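Local structure of endonuclease V (Homo sapiens, 6OZE) at residues 141-146 with 214-219; 182-187 with 207-212. The protein probably cleaves inosine-containing RNA as a metal-dependent endoribonuclease of the RNase H-like clan. The protein carries 4 engineered substitutions. All coordinates share one frame; numbering follows the deposited sequence. Where two conformers were deposited one is given.

Interaction 1: 141-146 with 214-219; sequences PCVGVA and RLTSAC. Engineered in segment 214-219: Ser217 (natural residue Cys), Ala218 (natural residue Cys).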
ATOM      1  N   PRO A 141      -0.565 -10.947   3.708  1.00 23.98           N
ATOM      2  CA  PRO A 141       0.508 -10.002   4.016  1.00 25.22           C
ATOM      3  C   PRO A 141       0.378  -8.774   3.134  1.00 22.80           C
ATOM      4  O   PRO A 141       0.180  -8.872   1.916  1.00 21.46           O
ATOM      5  CB  PRO A 141       1.772 -10.800   3.684  1.00 24.59           C
ATOM      6  CG  PRO A 141       1.369 -12.236   3.925  1.00 23.94           C
ATOM      7  CD  PRO A 141      -0.053 -12.297   3.406  1.00 24.96           C
ATOM      8  N   CYS A 142       0.416  -7.595   3.758  0.68 21.00           N
ATOM      9  CA  CYS A 142       0.257  -6.348   3.024  0.68 19.86           C
ATOM     10  C   CYS A 142       1.229  -5.311   3.555  0.68 20.13           C
ATOM     11  O   CYS A 142       1.449  -5.222   4.766  0.68 23.26           O
ATOM     12  CB  CYS A 142      -1.156  -5.771   3.167  0.68 20.21           C
ATOM     13  SG  CYS A 142      -2.430  -6.547   2.159  0.68 21.71           S
ATOM     14  N   VAL A 143       1.778  -4.524   2.634  1.00 20.27           N
ATOM     15  CA  VAL A 143       2.718  -3.450   2.935  1.00 21.75           C
ATOM     16  C   VAL A 143       2.128  -2.146   2.414  1.00 21.18           C
ATOM     17  O   VAL A 143       1.697  -2.073   1.252  1.00 19.97           O
ATOM     18  CB  VAL A 143       4.062  -3.715   2.246  1.00 20.98           C
ATOM     19  CG1 VAL A 143       5.029  -2.539   2.477  1.00 23.03           C
ATOM     20  CG2 VAL A 143       4.646  -5.024   2.741  1.00 25.50           C
ATOM     21  N   GLY A 144       2.135  -1.116   3.256  1.00 20.88           N
ATOM     22  CA  GLY A 144       1.761   0.210   2.807  1.00 22.43           C
ATOM     23  C   GLY A 144       2.948   0.928   2.199  1.00 24.05           C
ATOM     24  O   GLY A 144       3.999   1.062   2.840  1.00 23.78           O
ATOM     25  N   VAL A 145       2.822   1.352   0.946  1.00 21.97           N
ATOM     26  CA  VAL A 145       3.859   2.094   0.236  1.00 23.07           C
ATOM     27  C   VAL A 145       3.268   3.452  -0.096  1.00 29.05           C
ATOM     28  O   VAL A 145       2.418   3.564  -0.989  1.00 29.15           O
ATOM     29  CB  VAL A 145       4.303   1.375  -1.049  1.00 22.16           C
ATOM     30  CG1 VAL A 145       5.390   2.177  -1.775  1.00 25.68           C
ATOM     31  CG2 VAL A 145       4.750  -0.047  -0.736  1.00 26.83           C
ATOM     32  N   ALA A 146       3.711   4.485   0.610  1.00 24.12           N
ATOM     33  CA  ALA A 146       3.199   5.830   0.418  1.00 27.89           C
ATOM     34  C   ALA A 146       4.260   6.714  -0.221  1.00 37.03           C
ATOM     35  O   ALA A 146       5.459   6.589   0.061  1.00 34.26           O
ATOM     36  CB  ALA A 146       2.705   6.440   1.732  1.00 31.39           C
ATOM     37  N   ARG A 214      12.621  -4.160   3.224  1.00 23.95           N
ATOM     38  CA  ARG A 214      13.507  -4.915   2.346  0.50 24.84           C
ATOM     39  C   ARG A 214      12.770  -5.412   1.107  1.00 23.34           C
ATOM     40  O   ARG A 214      13.322  -5.383   0.001  1.00 23.83           O
ATOM     41  CB  ARG A 214      14.135  -6.071   3.110  0.50 27.56           C
ATOM     42  CG  ARG A 214      15.042  -5.605   4.234  0.50 30.07           C
ATOM     43  CD  ARG A 214      16.040  -6.676   4.629  0.50 34.75           C
ATOM     44  NE  ARG A 214      15.419  -7.991   4.761  0.50 33.11           N
ATOM     45  CZ  ARG A 214      15.515  -8.958   3.855  0.50 32.55           C
ATOM     46  NH1 ARG A 214      14.912 -10.121   4.067  0.50 32.76           N
ATOM     47  NH2 ARG A 214      16.211  -8.761   2.740  0.50 25.89           N
ATOM     48  N   LEU A 215      11.533  -5.883   1.272  1.00 21.75           N
ATOM     49  CA  LEU A 215      10.768  -6.335   0.116  1.00 22.23           C
ATOM     50  C   LEU A 215      10.503  -5.183  -0.843  1.00 19.87           C
ATOM     51  O   LEU A 215      10.607  -5.341  -2.066  1.00 19.82           O
ATOM     52  CB  LEU A 215       9.421  -6.919   0.567  1.00 20.31           C
ATOM     53  CG  LEU A 215       8.485  -7.342  -0.566  1.00 22.00           C
ATOM     54  CD1 LEU A 215       9.138  -8.421  -1.410  1.00 25.44           C
ATOM     55  CD2 LEU A 215       7.151  -7.823   0.016  1.00 23.52           C
ATOM     56  N   THR A 216      10.140  -4.016  -0.306  1.00 19.67           N
ATOM     57  CA  THR A 216       9.894  -2.870  -1.177  1.00 18.03           C
ATOM     58  C   THR A 216      11.145  -2.517  -1.973  1.00 19.41           C
ATOM     59  O   THR A 216      11.071  -2.235  -3.177  1.00 20.03           O
ATOM     60  CB  THR A 216       9.423  -1.686  -0.332  1.00 21.89           C
ATOM     61  OG1 THR A 216       8.235  -2.070   0.372  1.00 21.75           O
ATOM     62  CG2 THR A 216       9.068  -0.505  -1.230  1.00 24.27           C
ATOM     63  N   SER A 217      12.306  -2.516  -1.314  1.00 20.19           N
ATOM     64  CA  SER A 217      13.551  -2.285  -2.041  0.58 19.28           C
ATOM     65  C   SER A 217      13.756  -3.328  -3.133  1.00 20.01           C
ATOM     66  O   SER A 217      14.128  -2.987  -4.266  1.00 23.26           O
ATOM     67  CB  SER A 217      14.745  -2.263  -1.079  0.58 20.05           C
ATOM     68  OG  SER A 217      15.883  -1.711  -1.713  0.58 24.39           O
ATOM     69  N   ALA A 218      13.512  -4.603  -2.816  1.00 19.16           N
ATOM     70  CA  ALA A 218      13.729  -5.675  -3.779  1.00 20.68           C
ATOM     71  C   ALA A 218      12.802  -5.554  -4.981  1.00 20.96           C
ATOM     72  O   ALA A 218      13.151  -6.006  -6.083  1.00 23.24           O
ATOM     73  CB  ALA A 218      13.535  -7.024  -3.089  1.00 22.98           C
ATOM     74  N   CYS A 219      11.643  -4.931  -4.791  1.00 20.73           N
ATOM     75  CA  CYS A 219      10.663  -4.777  -5.857  1.00 20.90           C
ATOM     76  C   CYS A 219      10.831  -3.495  -6.652  1.00 22.66           C
ATOM     77  O   CYS A 219      10.039  -3.253  -7.567  1.00 23.69           O
ATOM     78  CB  CYS A 219       9.235  -4.845  -5.291  1.00 21.41           C
ATOM     79  SG  CYS A 219       8.786  -6.471  -4.737  1.00 22.93           S
TER
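Thr216 packs on Val143 and Val145 where helix 209-218 lies against the central mixed sheet of the RNase H-like fold. Strand 142-146 runs between strands 115-118 and 199-205. Val143 and Val145 project from it toward the helix, while Gly144 between them offers no side chain to the helix, so two branched side chains offer methyl groups to a single threonine. The CB of Thr216 stands back from both valines and its two branches do the touching. OG1 leaves CB beside the backbone N (chi1 -58°), which lets the hydroxyl reach back one helical turn and hydrogen-bond to the carbonyl oxygen of Ala212. The hydroxyl group is buried, and this bond satisfies it within its own helix. The same OG1 is also the atom nearest the strand: it lies 3.9 Å from Val143 CG1 and 4.2 Å from Val145 CG2, both contacts being van der Waals in character. The other branch, CG2, runs on past Val145, with 4.4 Å between Thr216 CG2 and Val145 CG2, the two side chains running antiparallel alongside one another. Val143 meets the threonine at a slant instead. Leu199 and Ile201 of the adjacent strand also touch Thr216, and Ile201 touches both valines, so the buried layer continues across the sheet. The preceding residue, Leu215, comes only loosely near Val143: Leu215 CD2 is 4.6 Å from Val143 CG2, the methyl that lies anti to the valine's carbonyl carbon.

Interaction 2: 182-187 with 207-212; sequences GTVLGM and MSLEAA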
ATOM      1  N   GLY A 182       7.080   7.035  20.817  1.00 90.60           N
ATOM      2  CA  GLY A 182       8.117   6.019  20.848  1.00 85.73           C
ATOM      3  C   GLY A 182       7.785   4.788  20.030  1.00 82.68           C
ATOM      4  O   GLY A 182       8.582   3.848  19.952  1.00 85.29           O
ATOM      5  N   THR A 183       6.607   4.782  19.416  1.00 67.94           N
ATOM      6  CA  THR A 183       6.241   3.735  18.472  1.00 61.34           C
ATOM      7  C   THR A 183       6.820   4.103  17.116  1.00 43.99           C
ATOM      8  O   THR A 183       6.530   5.181  16.593  1.00 50.12           O
ATOM      9  CB  THR A 183       4.720   3.661  18.358  1.00 69.32           C
ATOM     10  OG1 THR A 183       4.116   4.208  19.537  1.00 74.15           O
ATOM     11  CG2 THR A 183       4.268   2.218  18.184  1.00 72.56           C
ATOM     12  N   VAL A 184       7.653   3.235  16.549  1.00 53.30           N
ATOM     13  CA  VAL A 184       8.088   3.448  15.173  1.00 46.61           C
ATOM     14  C   VAL A 184       6.935   3.062  14.257  1.00 45.29           C
ATOM     15  O   VAL A 184       6.445   1.929  14.296  1.00 46.85           O
ATOM     16  CB  VAL A 184       9.369   2.672  14.836  1.00 48.99           C
ATOM     17  CG1 VAL A 184       9.704   2.866  13.363  1.00 48.15           C
ATOM     18  CG2 VAL A 184      10.528   3.155  15.687  1.00 52.38           C
ATOM     19  N   LEU A 185       6.487   4.018  13.450  1.00 35.37           N
ATOM     20  CA  LEU A 185       5.293   3.865  12.630  1.00 31.77           C
ATOM     21  C   LEU A 185       5.613   3.426  11.212  1.00 29.01           C
ATOM     22  O   LEU A 185       4.720   2.923  10.512  1.00 29.24           O
ATOM     23  CB  LEU A 185       4.572   5.211  12.570  1.00 34.48           C
ATOM     24  CG  LEU A 185       4.197   5.785  13.934  1.00 44.07           C
ATOM     25  CD1 LEU A 185       3.676   7.206  13.796  1.00 54.10           C
ATOM     26  CD2 LEU A 185       3.168   4.900  14.600  1.00 49.82           C
ATOM     27  N   GLY A 186       6.847   3.616  10.773  1.00 28.58           N
ATOM     28  CA  GLY A 186       7.218   3.249   9.423  1.00 26.14           C
ATOM     29  C   GLY A 186       8.666   3.598   9.181  1.00 25.75           C
ATOM     30  O   GLY A 186       9.408   3.926  10.112  1.00 27.63           O
ATOM     31  N   MET A 187       9.064   3.506   7.917  1.00 24.28           N
ATOM     32  CA  MET A 187      10.421   3.821   7.505  0.53 22.61           C
ATOM     33  C   MET A 187      10.385   4.657   6.237  1.00 25.13           C
ATOM     34  O   MET A 187       9.553   4.418   5.360  1.00 23.64           O
ATOM     35  CB  MET A 187      11.202   2.535   7.208  0.53 27.44           C
ATOM     36  CG  MET A 187      11.209   1.532   8.344  0.53 30.06           C
ATOM     37  SD  MET A 187      12.453   1.951   9.560  0.53 33.03           S
ATOM     38  CE  MET A 187      13.788   2.177   8.416  0.53 22.37           C
ATOM     39  N   MET A 207       3.308  -8.711   8.260  1.00 23.17           N
ATOM     40  CA  MET A 207       4.718  -8.556   7.929  1.00 24.43           C
ATOM     41  C   MET A 207       5.360  -7.642   8.960  1.00 29.00           C
ATOM     42  O   MET A 207       4.711  -6.757   9.517  1.00 33.48           O
ATOM     43  CB  MET A 207       4.891  -7.988   6.514  1.00 26.40           C
ATOM     44  CG  MET A 207       6.297  -8.207   5.921  1.00 27.91           C
ATOM     45  SD  MET A 207       6.174  -8.333   4.119  1.00 31.41           S
ATOM     46  CE  MET A 207       7.822  -8.899   3.681  1.00 28.58           C
ATOM     47  N   SER A 208       6.637  -7.885   9.237  1.00 26.28           N
ATOM     48  CA  SER A 208       7.394  -6.968  10.071  1.00 28.51           C
ATOM     49  C   SER A 208       7.821  -5.768   9.236  1.00 25.68           C
ATOM     50  O   SER A 208       7.897  -5.828   8.004  1.00 26.15           O
ATOM     51  CB  SER A 208       8.625  -7.654  10.666  1.00 30.00           C
ATOM     52  OG  SER A 208       9.580  -7.909   9.644  1.00 32.91           O
ATOM     53  N   LEU A 209       8.062  -4.652   9.922  1.00 27.83           N
ATOM     54  CA  LEU A 209       8.461  -3.443   9.210  1.00 27.03           C
ATOM     55  C   LEU A 209       9.802  -3.633   8.513  1.00 25.26           C
ATOM     56  O   LEU A 209       9.968  -3.223   7.358  1.00 27.00           O
ATOM     57  CB  LEU A 209       8.514  -2.268  10.182  1.00 28.46           C
ATOM     58  CG  LEU A 209       8.978  -0.935   9.588  1.00 27.77           C
ATOM     59  CD1 LEU A 209       8.068  -0.510   8.428  1.00 24.80           C
ATOM     60  CD2 LEU A 209       8.994   0.117  10.676  1.00 28.31           C
ATOM     61  N   GLU A 210      10.755  -4.280   9.185  1.00 29.26           N
ATOM     62  CA  GLU A 210      12.061  -4.510   8.573  1.00 31.58           C
ATOM     63  C   GLU A 210      11.927  -5.302   7.281  1.00 32.10           C
ATOM     64  O   GLU A 210      12.508  -4.937   6.252  1.00 31.11           O
ATOM     65  CB  GLU A 210      12.984  -5.234   9.558  1.00 38.08           C
ATOM     66  CG  GLU A 210      13.554  -4.347  10.654  1.00 75.97           C
ATOM     67  CD  GLU A 210      14.296  -5.137  11.722  1.00101.87           C
ATOM     68  OE1 GLU A 210      14.333  -6.382  11.627  1.00109.27           O
ATOM     69  OE2 GLU A 210      14.839  -4.510  12.656  1.00110.49           O
ATOM     70  N   ALA A 211      11.144  -6.383   7.307  1.00 25.85           N
ATOM     71  CA  ALA A 211      10.968  -7.196   6.107  1.00 27.85           C
ATOM     72  C   ALA A 211      10.213  -6.442   5.022  1.00 27.30           C
ATOM     73  O   ALA A 211      10.521  -6.578   3.832  1.00 28.33           O
ATOM     74  CB  ALA A 211      10.235  -8.491   6.446  1.00 32.09           C
ATOM     75  N   ALA A 212       9.193  -5.670   5.407  1.00 21.15           N
ATOM     76  CA  ALA A 212       8.442  -4.887   4.436  1.00 22.11           C
ATOM     77  C   ALA A 212       9.341  -3.909   3.695  1.00 22.25           C
ATOM     78  O   ALA A 212       9.207  -3.732   2.481  1.00 21.89           O
ATOM     79  CB  ALA A 212       7.320  -4.132   5.150  1.00 23.81           C
TER
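Leu209, in the first turn of helix 209-218, makes an apolar contact with Val184, Gly186 and Met187 of strand 184-189, toward the edge of the sheet and partly open to solvent. No hydrogen bond crosses between 182-187 and 207-212; the contact is made mostly by methyl, methylene and backbone carbons. The leucine extends CG anti to its own backbone nitrogen (chi1 177°), and this carries the isopropyl fork out from the helix onto the strand. In the conformer described here, one of two for this methionine, Met187 CG sits against that fork, 3.5 Å from Leu209 CD2 and 3.7 Å from Leu209 CD1. The methionine then bends at chi2 and chi3, leaving SD 4.1 Å from Leu209 CD2. Val184 crosses the leucine at about a right angle, its CG1 lying 3.9 Å from Leu209 CD2. Val184 and Met187 are three residues apart yet both turn toward the helix, consistent with a classic beta bulge in this antiparallel part of the RNase H-like sheet: Leu185 and Gly186 both bond through their backbones to Leu177 of edge strand 174-178, and Leu185 points away. Gly186 presents bare backbone to the leucine, with Gly186 C 3.8 Å from Leu209 CD2. Replacing Leu209 with an alanine would probably open a gap beside Val184 and Met187 and leave the methionine, already seen in two conformers, less restrained on the helix side. Ser208 caps the helix just before Leu209. Its OG accepts a bond from Ala211 N at 3.2 Å, with an N-H...O angle of 159°, and is also hydrogen-bonded to Asp24 OD2.

From the N terminus, four strands of the sheet, 39-47, 54-63, 69-78 and 115-118, precede strand 142-146, where interaction 1 begins; the chain then passes through helix 159-167 and strand 174-178 to reach 182-187. Strand 199-205 follows, and the chain turns through 207-208 into helix 209-218. Its first turn closes the short loop of interaction 2, and its later turns close the longer loop of interaction 1, so the second contact is nested inside the first. One helix thereby spans central strand 142-146 and outlying strand 184-189, across intervening strand 199-205. The two sites adjoin: Val143 CG2 lies 3.7 Å from Ala212 CB, and Met207 CE approaches Leu215 CD2.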